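Local structure of A-adding tRNA nucleotidyltransferase (Aquifex aeolicus, 4WBY) at residues Leu339-Leu342 with Met343-Glu346; Phe309-Gly312 with Ser313-Glu316; Lys332-His335 with Thr336-Leu340; Ile352-Leu356 with Glu357-Lys361; Phe48-Glu51 with Gly52-Glu56. The protein adds the terminal adenosine to tRNAs ending in CC, using ATP with magnesium as cofactor and releasing diphosphate. One frame throughout, in Å; residues are numbered along the deposited sequence.

Interaction 1: Leu339-Leu342 with Met343-Glu346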
loop_
_atom_site.group_PDB
_atom_site.type_symbol
_atom_site.label_atom_id
_atom_site.label_comp_id
_atom_site.label_asym_id
_atom_site.label_seq_id
_atom_site.Cartn_x
_atom_site.Cartn_y
_atom_site.Cartn_z
ATOM N N LEU A 339 21.525 4.477 -4.239
ATOM C CA LEU A 339 22.355 4.611 -3.043
ATOM C C LEU A 339 21.958 3.592 -1.974
ATOM O O LEU A 339 22.818 2.969 -1.350
ATOM C CB LEU A 339 22.254 6.016 -2.455
ATOM C CG LEU A 339 22.666 7.153 -3.379
ATOM C CD1 LEU A 339 22.495 8.477 -2.658
ATOM C CD2 LEU A 339 24.100 6.975 -3.837
ATOM N N LEU A 340 20.656 3.427 -1.760
ATOM C CA LEU A 340 20.195 2.502 -0.731
ATOM C C LEU A 340 20.497 1.057 -1.140
ATOM O O LEU A 340 20.879 0.237 -0.304
ATOM C CB LEU A 340 18.706 2.714 -0.454
ATOM C CG LEU A 340 18.382 4.127 0.046
ATOM C CD1 LEU A 340 16.913 4.291 0.409
ATOM C CD2 LEU A 340 19.277 4.518 1.213
ATOM N N LEU A 341 20.375 0.757 -2.430
ATOM C CA LEU A 341 20.731 -0.568 -2.934
ATOM C C LEU A 341 22.218 -0.858 -2.710
ATOM O O LEU A 341 22.595 -1.968 -2.327
ATOM C CB LEU A 341 20.379 -0.687 -4.417
ATOM C CG LEU A 341 19.227 -1.608 -4.830
ATOM C CD1 LEU A 341 18.162 -1.747 -3.747
ATOM C CD2 LEU A 341 18.616 -1.127 -6.137
ATOM N N LEU A 342 23.056 0.150 -2.936
ATOM C CA LEU A 342 24.494 0.011 -2.738
ATOM C C LEU A 342 24.825 -0.278 -1.278
ATOM O O LEU A 342 25.816 -0.946 -0.985
ATOM C CB LEU A 342 25.230 1.272 -3.218
ATOM C CG LEU A 342 25.385 1.385 -4.741
ATOM C CD1 LEU A 342 25.717 2.810 -5.142
ATOM C CD2 LEU A 342 26.451 0.432 -5.274
ATOM N N MET A 343 23.986 0.205 -0.365
ATOM C CA MET A 343 24.212 -0.032 1.056
ATOM C C MET A 343 23.945 -1.473 1.480
ATOM O O MET A 343 24.227 -1.841 2.616
ATOM C CB MET A 343 23.359 0.916 1.888
ATOM C CG MET A 343 23.861 2.344 1.820
ATOM S SD MET A 343 22.921 3.471 2.854
ATOM C CE MET A 343 23.216 2.785 4.479
ATOM N N LEU A 344 23.411 -2.283 0.572
ATOM C CA LEU A 344 23.268 -3.719 0.816
ATOM C C LEU A 344 24.599 -4.444 0.657
ATOM O O LEU A 344 24.726 -5.606 1.041
ATOM C CB LEU A 344 22.235 -4.329 -0.129
ATOM C CG LEU A 344 20.842 -3.713 -0.024
ATOM C CD1 LEU A 344 19.904 -4.286 -1.077
ATOM C CD2 LEU A 344 20.278 -3.939 1.375
ATOM N N GLU A 345 25.576 -3.763 0.067
ATOM C CA GLU A 345 26.923 -4.304 -0.047
ATOM C C GLU A 345 27.735 -3.832 1.149
ATOM O O GLU A 345 28.049 -2.648 1.259
ATOM C CB GLU A 345 27.587 -3.857 -1.349
ATOM C CG GLU A 345 26.701 -3.984 -2.576
ATOM C CD GLU A 345 26.411 -5.421 -2.932
ATOM O OE1 GLU A 345 27.278 -6.281 -2.671
ATOM O OE2 GLU A 345 25.317 -5.691 -3.472
ATOM N N GLU A 346 28.077 -4.754 2.041
ATOM C CA GLU A 346 28.698 -4.387 3.310
ATOM C C GLU A 346 29.983 -3.578 3.123
ATOM O O GLU A 346 30.271 -2.667 3.898
ATOM C CB GLU A 346 28.982 -5.641 4.143
ATOM C CG GLU A 346 29.536 -5.358 5.536
ATOM C CD GLU A 346 28.564 -4.591 6.424
ATOM O OE1 GLU A 346 27.354 -4.542 6.104
ATOM O OE2 GLU A 346 29.015 -4.036 7.451
HETATM O O HOH W 1 23.379 -4.084 -4.120
#
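M343 and L342 carry this local contact, where helix 336-342 runs out into the loop that leads to helix 349-359. The backbone N of M343 donates to L339 O at 3.2 Å, with an N-H...O angle of 135°, and makes a second, weak bond to L340 O. Its CG, anti to the carbonyl carbon, lies 3.4 Å from L339 O. An extended chi2 (-177°) then sets SD 4.1 Å from CD2 of L340, the two side chains running side by side in one direction. Separately, chi3 (62°) bends CE, and the end of the side chain leads away. Outside the segments, M343 packs on W258 and I352.

L342 meets the following residues through its backbone, while its side chain heads off to L311 and L314 of helix 311-320. L342 O accepts from E345 N at 3.0 Å, the donor standing well above the carbonyl plane, and CB and CG of E345 lie close to the same oxygen. One step earlier, L341 O accepts from L344 N at 3.0 Å and also from a water, at 2.9 Å. That water donates to E345 OE2 too, so it tethers the carboxylate to the helix end. CD1 of L341 meets CD1 of L344 at 4.1 Å, the side chains passing at a slant.

The hydrogen bonds thus shift from the i+4 to the i+3 pattern as the chain leaves the helix. The type I beta turn L342-E345 completes that change, a common way for a helix to close at its C-terminal end.

Interaction 2: Phe309-Gly312 with Ser313-Glu316. With SO4 (sulfate ion), chain B.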
loop_
_atom_site.group_PDB
_atom_site.type_symbol
_atom_site.label_atom_id
_atom_site.label_comp_id
_atom_site.label_asym_id
_atom_site.label_seq_id
_atom_site.Cartn_x
_atom_site.Cartn_y
_atom_site.Cartn_z
ATOM N N PHE A 309 22.192 -3.586 -15.641
ATOM C CA PHE A 309 23.276 -3.299 -16.585
ATOM C C PHE A 309 24.528 -2.680 -15.985
ATOM O O PHE A 309 25.654 -3.000 -16.404
ATOM C CB PHE A 309 22.763 -2.362 -17.676
ATOM C CG PHE A 309 21.940 -3.042 -18.717
ATOM C CD1 PHE A 309 20.580 -3.232 -18.528
ATOM C CD2 PHE A 309 22.524 -3.487 -19.894
ATOM C CE1 PHE A 309 19.814 -3.862 -19.493
ATOM C CE2 PHE A 309 21.774 -4.125 -20.855
ATOM C CZ PHE A 309 20.413 -4.309 -20.659
ATOM N N LYS A 310 24.355 -1.772 -15.037
ATOM C CA LYS A 310 25.436 -0.878 -14.648
ATOM C C LYS A 310 25.923 -1.074 -13.224
ATOM O O LYS A 310 27.034 -0.686 -12.893
ATOM C CB LYS A 310 25.002 0.586 -14.836
ATOM C CG LYS A 310 24.572 0.912 -16.255
ATOM C CD LYS A 310 24.413 2.406 -16.463
ATOM C CE LYS A 310 24.101 2.723 -17.918
ATOM N NZ LYS A 310 25.145 2.187 -18.835
ATOM N N LEU A 311 25.103 -1.678 -12.374
ATOM C CA LEU A 311 25.431 -1.729 -10.959
ATOM C C LEU A 311 26.648 -2.614 -10.686
ATOM O O LEU A 311 27.425 -2.330 -9.780
ATOM C CB LEU A 311 24.209 -2.204 -10.160
ATOM C CG LEU A 311 24.272 -2.169 -8.631
ATOM C CD1 LEU A 311 24.473 -0.751 -8.131
ATOM C CD2 LEU A 311 23.011 -2.771 -8.016
ATOM N N GLY A 312 26.825 -3.670 -11.477
ATOM C CA GLY A 312 27.978 -4.537 -11.322
ATOM C C GLY A 312 29.271 -3.761 -11.485
ATOM O O GLY A 312 30.160 -3.825 -10.638
ATOM N N SER A 313 29.369 -3.007 -12.573
ATOM C CA SER A 313 30.563 -2.215 -12.826
ATOM C C SER A 313 30.718 -1.134 -11.762
ATOM O O SER A 313 31.821 -0.869 -11.293
ATOM C CB SER A 313 30.503 -1.591 -14.217
ATOM O OG SER A 313 31.618 -0.749 -14.427
ATOM N N LEU A 314 29.605 -0.525 -11.364
ATOM C CA LEU A 314 29.665 0.571 -10.404
ATOM C C LEU A 314 30.155 0.083 -9.046
ATOM O O LEU A 314 30.946 0.755 -8.396
ATOM C CB LEU A 314 28.303 1.247 -10.258
ATOM C CG LEU A 314 28.257 2.344 -9.190
ATOM C CD1 LEU A 314 29.161 3.514 -9.558
ATOM C CD2 LEU A 314 26.823 2.807 -8.971
ATOM N N LYS A 315 29.678 -1.083 -8.620
ATOM C CA LYS A 315 30.114 -1.663 -7.353
ATOM C C LYS A 315 31.622 -1.860 -7.347
ATOM O O LYS A 315 32.291 -1.554 -6.367
ATOM C CB LYS A 315 29.412 -2.997 -7.086
ATOM C CG LYS A 315 27.953 -2.879 -6.691
ATOM C CD LYS A 315 27.374 -4.245 -6.360
ATOM C CE LYS A 315 27.274 -5.131 -7.594
ATOM N NZ LYS A 315 26.578 -6.423 -7.299
ATOM N N GLU A 316 32.159 -2.367 -8.451
ATOM C CA GLU A 316 33.595 -2.558 -8.563
ATOM C C GLU A 316 34.348 -1.223 -8.555
ATOM O O GLU A 316 35.375 -1.102 -7.893
ATOM C CB GLU A 316 33.920 -3.354 -9.827
ATOM C CG GLU A 316 35.389 -3.713 -9.971
ATOM C CD GLU A 316 35.896 -4.608 -8.851
ATOM O OE1 GLU A 316 35.087 -5.357 -8.260
ATOM O OE2 GLU A 316 37.111 -4.559 -8.562
HETATM S S SO4 B . 28.707 -8.451 -10.468
HETATM O O1 SO4 B . 28.351 -9.854 -10.276
HETATM O O2 SO4 B . 28.409 -7.703 -9.252
HETATM O O3 SO4 B . 30.129 -8.315 -10.779
HETATM O O4 SO4 B . 27.947 -7.886 -11.576
HETATM O O HOH W 2 27.908 -3.647 -15.063
#
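K315 folds its aliphatic chain back over the carbonyl oxygen of L311, one turn earlier at the start of helix 311-320. CG comes within 3.2 Å of L311 O, and the bend at chi3 (-68°) brings CE over the same atom before NZ reaches on to a sulfate, donating to its O2 at 3.0 Å. This ion probably comes from the crystallisation liquor.

The backbone acceptors are met in order. K310 O takes L314 N at 3.0 Å, in the carbonyl plane, and L311 O takes K315 N at 2.8 Å with an N-H...O angle of 162°. G312 O receives E316 N only weakly. Among the donors, S313 N donates to a water at 3.0 Å, and that water donates to F309 O at 2.7 Å, bridging two backbone groups where the helix begins.

G312 also faces the sulfate, its CA 3.4 Å from O4; a CB here would collide with that oxygen. The leucines make the apolar contacts: CD1 of L311 meets CD2 of L314 at 4.3 Å, and both pack on L342 of helix 336-342 and on F306. K315 itself touches L342, E345 and L348.

A leucine in place of K315 has no ammonium, and the sulfate is likely to be left without its hydrogen-bond donor there and held more loosely beside G312. The chemistry is therefore divided: K310 O and L311 O are met by helical amides and S313 N by water, the leucines turn to apolar neighbours, and the lysine ammonium, consistent with a local affinity for anions, holds a sulfate here.

Interaction 3: Lys332-His335 with Thr336-Leu340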
loop_
_atom_site.group_PDB
_atom_site.type_symbol
_atom_site.label_atom_id
_atom_site.label_comp_id
_atom_site.label_asym_id
_atom_site.label_seq_id
_atom_site.Cartn_x
_atom_site.Cartn_y
_atom_site.Cartn_z
ATOM N N LYS A 332 27.241 11.005 -7.255
ATOM C CA LYS A 332 26.500 12.255 -7.474
ATOM C C LYS A 332 25.281 12.148 -8.415
ATOM O O LYS A 332 24.243 12.750 -8.136
ATOM C CB LYS A 332 27.454 13.337 -7.998
ATOM C CG LYS A 332 26.817 14.713 -8.109
ATOM C CD LYS A 332 27.845 15.779 -8.463
ATOM C CE LYS A 332 27.204 17.156 -8.513
ATOM N NZ LYS A 332 28.211 18.228 -8.743
ATOM N N PRO A 333 25.387 11.398 -9.531
ATOM C CA PRO A 333 24.204 11.425 -10.405
ATOM C C PRO A 333 23.101 10.436 -10.039
ATOM O O PRO A 333 22.082 10.394 -10.731
ATOM C CB PRO A 333 24.781 11.074 -11.780
ATOM C CG PRO A 333 25.962 10.224 -11.478
ATOM C CD PRO A 333 26.539 10.743 -10.183
ATOM N N LEU A 334 23.287 9.657 -8.979
ATOM C CA LEU A 334 22.385 8.545 -8.702
ATOM C C LEU A 334 21.157 8.944 -7.895
ATOM O O LEU A 334 21.221 9.767 -6.981
ATOM C CB LEU A 334 23.138 7.431 -7.971
ATOM C CG LEU A 334 24.370 6.890 -8.700
ATOM C CD1 LEU A 334 25.085 5.839 -7.859
ATOM C CD2 LEU A 334 23.995 6.331 -10.071
ATOM N N HIS A 335 20.028 8.362 -8.265
ATOM C CA HIS A 335 18.814 8.486 -7.486
ATOM C C HIS A 335 19.013 7.826 -6.126
ATOM O O HIS A 335 19.777 6.863 -6.006
ATOM C CB HIS A 335 17.645 7.844 -8.234
ATOM C CG HIS A 335 16.317 8.082 -7.595
ATOM N ND1 HIS A 335 15.671 7.127 -6.840
ATOM C CD2 HIS A 335 15.521 9.176 -7.581
ATOM C CE1 HIS A 335 14.527 7.617 -6.403
ATOM N NE2 HIS A 335 14.411 8.861 -6.835
ATOM N N THR A 336 18.323 8.347 -5.117
ATOM C CA THR A 336 18.359 7.809 -3.755
ATOM C C THR A 336 18.236 6.289 -3.728
ATOM O O THR A 336 18.902 5.617 -2.935
ATOM C CB THR A 336 17.228 8.416 -2.896
ATOM O OG1 THR A 336 17.421 9.827 -2.797
ATOM C CG2 THR A 336 17.217 7.827 -1.492
ATOM N N SER A 337 17.381 5.753 -4.596
ATOM C CA SER A 337 17.151 4.306 -4.633
ATOM C C SER A 337 18.432 3.507 -4.879
ATOM O O SER A 337 18.641 2.464 -4.251
ATOM C CB SER A 337 16.102 3.958 -5.696
ATOM O OG SER A 337 16.445 4.481 -6.967
ATOM N N VAL A 338 19.292 3.989 -5.773
ATOM C CA VAL A 338 20.511 3.250 -6.094
ATOM C C VAL A 338 21.481 3.330 -4.913
ATOM O O VAL A 338 22.157 2.353 -4.600
ATOM C CB VAL A 338 21.191 3.771 -7.391
ATOM C CG1 VAL A 338 22.515 3.043 -7.642
ATOM C CG2 VAL A 338 20.253 3.607 -8.579
ATOM N N LEU A 339 21.525 4.477 -4.239
ATOM C CA LEU A 339 22.355 4.611 -3.043
ATOM C C LEU A 339 21.958 3.592 -1.974
ATOM O O LEU A 339 22.818 2.969 -1.350
ATOM C CB LEU A 339 22.254 6.016 -2.455
ATOM C CG LEU A 339 22.666 7.153 -3.379
ATOM C CD1 LEU A 339 22.495 8.477 -2.658
ATOM C CD2 LEU A 339 24.100 6.975 -3.837
ATOM N N LEU A 340 20.656 3.427 -1.760
ATOM C CA LEU A 340 20.195 2.502 -0.731
ATOM C C LEU A 340 20.497 1.057 -1.140
ATOM O O LEU A 340 20.879 0.237 -0.304
ATOM C CB LEU A 340 18.706 2.714 -0.454
ATOM C CG LEU A 340 18.382 4.127 0.046
ATOM C CD1 LEU A 340 16.913 4.291 0.409
ATOM C CD2 LEU A 340 19.277 4.518 1.213
#
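H335 and S337 join side chain to side chain at the start of helix 336-342, H335 being the N-cap residue. Among the polar contacts, ND1 of H335 and OG of S337 lie 2.8 Å apart at an angle of 158°, in a hydrogen bond that either could donate. The hydroxyl sits near the plane of the imidazole, at its edge. It gets there because chi1 of S337, at 54°, sets OG between the backbone N and the carbonyl carbon; the same OG is also bonded to T303 OG1. H335 O, meanwhile, accepts from V338 N at 2.9 Å and, weakly, from L339 N.

The ring contacts come from two sources. T336 N lies over one face of the imidazole, and the ring also stacks with W299 of helix 298-309.

Apolar contacts are made by L334. Its CD1 meets CG1 of V338 at 3.8 Å, the two side chains crossing at about a right angle, and its CB approaches CD2 of L339 at 4.3 Å. The latter joins the residue before the N-cap to the fourth in the helix, the pairing of a hydrophobic staple.

Were H335 replaced by alanine, W299 is likely to be left without its stacking partner and S337 OG with one bond fewer. The helix start is thus secured twice over: apolar contacts anchor the incoming chain, while a serine hydroxyl shared by the imidazole and T303 ties it to helix 298-309.

Interaction 4: Ile352-Leu356 with Glu357-Lys361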
loop_
_atom_site.group_PDB
_atom_site.type_symbol
_atom_site.label_atom_id
_atom_site.label_comp_id
_atom_site.label_asym_id
_atom_site.label_seq_id
_atom_site.Cartn_x
_atom_site.Cartn_y
_atom_site.Cartn_z
ATOM N N ILE A 352 28.722 4.993 1.159
ATOM C CA ILE A 352 27.448 5.615 0.822
ATOM C C ILE A 352 27.012 6.542 1.948
ATOM O O ILE A 352 26.554 7.660 1.714
ATOM C CB ILE A 352 26.338 4.574 0.575
ATOM C CG1 ILE A 352 26.826 3.475 -0.378
ATOM C CG2 ILE A 352 25.089 5.257 0.039
ATOM C CD1 ILE A 352 27.338 3.998 -1.696
ATOM N N LYS A 353 27.162 6.059 3.174
ATOM C CA LYS A 353 26.782 6.820 4.351
ATOM C C LYS A 353 27.590 8.108 4.415
ATOM O O LYS A 353 27.063 9.167 4.755
ATOM C CB LYS A 353 26.990 5.980 5.611
ATOM C CG LYS A 353 26.620 6.668 6.909
ATOM C CD LYS A 353 26.773 5.713 8.084
ATOM C CE LYS A 353 26.427 6.385 9.405
ATOM N NZ LYS A 353 27.391 7.467 9.758
ATOM N N LEU A 354 28.868 8.011 4.066
ATOM C CA LEU A 354 29.748 9.175 4.048
ATOM C C LEU A 354 29.298 10.176 2.992
ATOM O O LEU A 354 29.278 11.383 3.239
ATOM C CB LEU A 354 31.196 8.757 3.793
ATOM C CG LEU A 354 32.210 9.904 3.776
ATOM C CD1 LEU A 354 32.301 10.563 5.147
ATOM C CD2 LEU A 354 33.581 9.417 3.319
ATOM N N TYR A 355 28.940 9.677 1.814
ATOM C CA TYR A 355 28.436 10.550 0.766
ATOM C C TYR A 355 27.187 11.287 1.232
ATOM O O TYR A 355 27.070 12.497 1.054
ATOM C CB TYR A 355 28.121 9.768 -0.503
ATOM C CG TYR A 355 27.437 10.628 -1.539
ATOM C CD1 TYR A 355 28.163 11.523 -2.308
ATOM C CD2 TYR A 355 26.063 10.560 -1.731
ATOM C CE1 TYR A 355 27.546 12.322 -3.243
ATOM C CE2 TYR A 355 25.434 11.360 -2.669
ATOM C CZ TYR A 355 26.185 12.236 -3.422
ATOM O OH TYR A 355 25.577 13.036 -4.359
ATOM N N LEU A 356 26.258 10.547 1.829
ATOM C CA LEU A 356 24.971 11.104 2.234
ATOM C C LEU A 356 25.093 12.073 3.398
ATOM O O LEU A 356 24.415 13.100 3.433
ATOM C CB LEU A 356 23.997 9.980 2.600
ATOM C CG LEU A 356 23.378 9.222 1.429
ATOM C CD1 LEU A 356 22.543 8.059 1.934
ATOM C CD2 LEU A 356 22.529 10.161 0.583
ATOM N N GLU A 357 25.964 11.747 4.347
ATOM C CA GLU A 357 26.075 12.535 5.566
ATOM C C GLU A 357 27.067 13.692 5.450
ATOM O O GLU A 357 26.885 14.722 6.095
ATOM C CB GLU A 357 26.468 11.634 6.739
ATOM C CG GLU A 357 25.391 10.629 7.133
ATOM C CD GLU A 357 25.809 9.752 8.297
ATOM O OE1 GLU A 357 27.027 9.537 8.472
ATOM O OE2 GLU A 357 24.921 9.281 9.041
ATOM N N LYS A 358 28.103 13.535 4.630
ATOM C CA LYS A 358 29.184 14.523 4.582
ATOM C C LYS A 358 29.507 15.068 3.187
ATOM O O LYS A 358 29.496 16.281 2.973
ATOM C CB LYS A 358 30.462 13.927 5.182
ATOM C CG LYS A 358 30.343 13.495 6.637
ATOM C CD LYS A 358 30.132 14.682 7.560
ATOM C CE LYS A 358 30.086 14.241 9.014
ATOM N NZ LYS A 358 29.853 15.388 9.936
ATOM N N LEU A 359 29.807 14.174 2.249
ATOM C CA LEU A 359 30.397 14.573 0.972
ATOM C C LEU A 359 29.488 15.451 0.109
ATOM O O LEU A 359 29.947 16.425 -0.492
ATOM C CB LEU A 359 30.814 13.334 0.175
ATOM C CG LEU A 359 31.785 12.384 0.878
ATOM C CD1 LEU A 359 32.258 11.303 -0.085
ATOM C CD2 LEU A 359 32.964 13.145 1.460
ATOM N N ARG A 360 28.205 15.110 0.047
ATOM C CA ARG A 360 27.272 15.845 -0.800
ATOM C C ARG A 360 26.953 17.228 -0.237
ATOM O O ARG A 360 26.396 18.075 -0.938
ATOM C CB ARG A 360 25.975 15.055 -0.980
ATOM C CG ARG A 360 25.148 14.929 0.287
ATOM C CD ARG A 360 23.806 14.284 -0.005
ATOM N NE ARG A 360 23.014 14.087 1.207
ATOM C CZ ARG A 360 21.691 13.990 1.222
ATOM N NH1 ARG A 360 21.006 14.076 0.088
ATOM N NH2 ARG A 360 21.049 13.812 2.369
ATOM N N LYS A 361 27.310 17.454 1.024
ATOM C CA LYS A 361 26.987 18.713 1.690
ATOM C C LYS A 361 28.087 19.754 1.516
ATOM O O LYS A 361 27.915 20.914 1.892
ATOM C CB LYS A 361 26.726 18.481 3.182
ATOM C CG LYS A 361 25.524 17.594 3.480
ATOM C CD LYS A 361 25.287 17.477 4.980
ATOM C CE LYS A 361 24.193 16.469 5.303
ATOM N NZ LYS A 361 22.881 16.856 4.718
#
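The backbone passes from alpha-helical to wider pi-type bonding between K353 and R360. E357 N still donates to K353 O (2.8 Å), but L354 O accepts two donors, K358 N at 2.8 Å and L359 N at 3.0 Å, from opposite faces of its plane. R360 N then spans five residues to Y355 O, in the carbonyl plane, a widening that goes with a phi of -127° at K358.

R360 returns across this turn. The backbone sets its CB over one face of the Y355 ring, 4.0 Å from the centroid in a CH-pi contact. Its chi1 of 68°, with CG between the backbone N and the carbonyl carbon, turns the straight chain beyond so that NE reaches a lone pair of L356 O at 2.8 Å. CD2 of L356 covers the centre of one guanidinium face, and NH2 forms a salt bridge to E266. K353 NZ and E357 OE1 form a clear ion pair, though its 2.5 Å length is doubtfully short. Among the apolar contacts, CG of L354 meets CG of L359 at 3.8 Å.

Such i+5 bonding is characteristic of a pi-turn, here near the C-terminal end of helix 349-359, where an arginine side chain also bonds L356 O.

Interaction 5: Phe48-Glu51 with Gly52-Glu56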
loop_
_atom_site.group_PDB
_atom_site.type_symbol
_atom_site.label_atom_id
_atom_site.label_comp_id
_atom_site.label_asym_id
_atom_site.label_seq_id
_atom_site.Cartn_x
_atom_site.Cartn_y
_atom_site.Cartn_z
ATOM N N PHE A 48 -20.171 5.333 3.199
ATOM C CA PHE A 48 -21.540 5.045 3.620
ATOM C C PHE A 48 -22.221 4.086 2.671
ATOM O O PHE A 48 -22.007 4.153 1.458
ATOM C CB PHE A 48 -22.396 6.315 3.677
ATOM C CG PHE A 48 -22.010 7.286 4.744
ATOM C CD1 PHE A 48 -21.063 8.267 4.500
ATOM C CD2 PHE A 48 -22.646 7.264 5.981
ATOM C CE1 PHE A 48 -20.723 9.192 5.480
ATOM C CE2 PHE A 48 -22.312 8.190 6.961
ATOM C CZ PHE A 48 -21.353 9.158 6.706
ATOM N N VAL A 49 -23.082 3.232 3.218
ATOM C CA VAL A 49 -24.001 2.451 2.408
ATOM C C VAL A 49 -25.409 2.919 2.730
ATOM O O VAL A 49 -25.756 3.155 3.897
ATOM C CB VAL A 49 -23.851 0.929 2.639
ATOM C CG1 VAL A 49 -25.067 0.153 2.112
ATOM C CG2 VAL A 49 -22.594 0.431 1.964
ATOM N N VAL A 50 -26.206 3.085 1.683
ATOM C CA VAL A 50 -27.577 3.538 1.818
ATOM C C VAL A 50 -28.508 2.439 1.351
ATOM O O VAL A 50 -28.311 1.874 0.278
ATOM C CB VAL A 50 -27.826 4.823 0.999
ATOM C CG1 VAL A 50 -29.281 5.317 1.147
ATOM C CG2 VAL A 50 -26.823 5.907 1.404
ATOM N N GLU A 51 -29.507 2.115 2.162
ATOM C CA GLU A 51 -30.573 1.244 1.704
ATOM C C GLU A 51 -31.556 2.139 0.977
ATOM O O GLU A 51 -32.443 2.728 1.591
ATOM C CB GLU A 51 -31.226 0.494 2.870
ATOM C CG GLU A 51 -30.336 -0.617 3.447
ATOM C CD GLU A 51 -30.873 -1.222 4.739
ATOM O OE1 GLU A 51 -31.431 -0.488 5.571
ATOM O OE2 GLU A 51 -30.737 -2.446 4.928
ATOM N N GLY A 52 -31.363 2.261 -0.335
ATOM C CA GLY A 52 -32.094 3.216 -1.140
ATOM C C GLY A 52 -31.147 4.003 -2.028
ATOM O O GLY A 52 -29.994 3.621 -2.208
ATOM N N ASN A 53 -31.634 5.108 -2.581
ATOM C CA ASN A 53 -30.872 5.855 -3.575
ATOM C C ASN A 53 -29.746 6.699 -2.969
ATOM O O ASN A 53 -29.958 7.848 -2.567
ATOM C CB ASN A 53 -31.819 6.738 -4.389
ATOM C CG ASN A 53 -31.179 7.256 -5.661
ATOM O OD1 ASN A 53 -29.980 7.521 -5.698
ATOM N ND2 ASN A 53 -31.977 7.400 -6.713
ATOM N N ALA A 54 -28.549 6.121 -2.927
ATOM C CA ALA A 54 -27.377 6.782 -2.353
ATOM C C ALA A 54 -27.004 8.065 -3.085
ATOM O O ALA A 54 -26.551 9.028 -2.474
ATOM C CB ALA A 54 -26.198 5.838 -2.355
ATOM N N ILE A 55 -27.176 8.071 -4.396
ATOM C CA ILE A 55 -26.825 9.250 -5.175
ATOM C C ILE A 55 -27.708 10.435 -4.794
ATOM O O ILE A 55 -27.218 11.553 -4.630
ATOM C CB ILE A 55 -26.918 8.964 -6.678
ATOM C CG1 ILE A 55 -25.843 7.938 -7.055
ATOM C CG2 ILE A 55 -26.747 10.246 -7.494
ATOM C CD1 ILE A 55 -25.864 7.497 -8.510
ATOM N N GLU A 56 -29.003 10.205 -4.613
ATOM C CA GLU A 56 -29.872 11.317 -4.261
ATOM C C GLU A 56 -29.591 11.809 -2.839
ATOM O O GLU A 56 -29.672 13.006 -2.572
ATOM C CB GLU A 56 -31.341 10.939 -4.444
ATOM C CG GLU A 56 -31.756 10.847 -5.917
ATOM C CD GLU A 56 -31.421 12.104 -6.734
ATOM O OE1 GLU A 56 -31.726 13.229 -6.278
ATOM O OE2 GLU A 56 -30.853 11.965 -7.840
#
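V50 meets A54 where strand 45-51 gives way to helix 54-65 in the head domain. Earlier in the strand, F48 stacks its ring on F89 and V49 packs on R118, an ATP-binding residue; D47, a probable magnesium ligand, directly precedes them. V50 turns its side chain toward the helix start. CG2 lies 3.8 Å from CB of A54, and the branch carbon CB is nearly as near to that methyl, at 3.9 Å. CG1, set anti to the backbone N (chi1 -180°), reaches the other way along the turn, to 3.8 Å from G52 O. The V50 backbone meanwhile bonds to A90 of strand 85-91 and to A92 just beyond it.

E51 sends its extended side chain off the turn: OE1 bonds to Y28 OH and OE2 to L111 N, so both carboxylate oxygens are occupied.

The chain turns at G52, whose phi of 132° suits glycine alone, since a CB would fall 2.4 Å from E51 O. N53 follows as the N-cap, its OD1 accepting from E56 N at 3.1 Å with the donor well above the amide plane and an N-H...O angle of 158°.

Chemically, the strand-to-helix turn divides its work. A valine-alanine contact seals the inside, glycine makes the bend possible, the asparagine caps an amide of the first helical turn, and the glutamate fastens the strand end to its neighbours.

In the fold
Interactions 1 to 4 cluster in the C-terminal helical part, whereas interaction 5 lies in the head domain, its centre about 49 to 58 Å from theirs. Interactions 1 and 3 lie at the two ends of helix 336-342 and share L339 and L340. Interaction 1 is buried and largely apolar; interactions 2 to 5 are partly buried, interaction 2 with water and sulfate on its outer side. L342 packs on L311 of interaction 2, and L339 on L356 of interaction 4. Helix ends are treated differently: a histidine-serine bond beside the N-cap in interaction 3, an asparagine capping bond in interaction 5, a type I turn in interaction 1, a pi-turn in interaction 4.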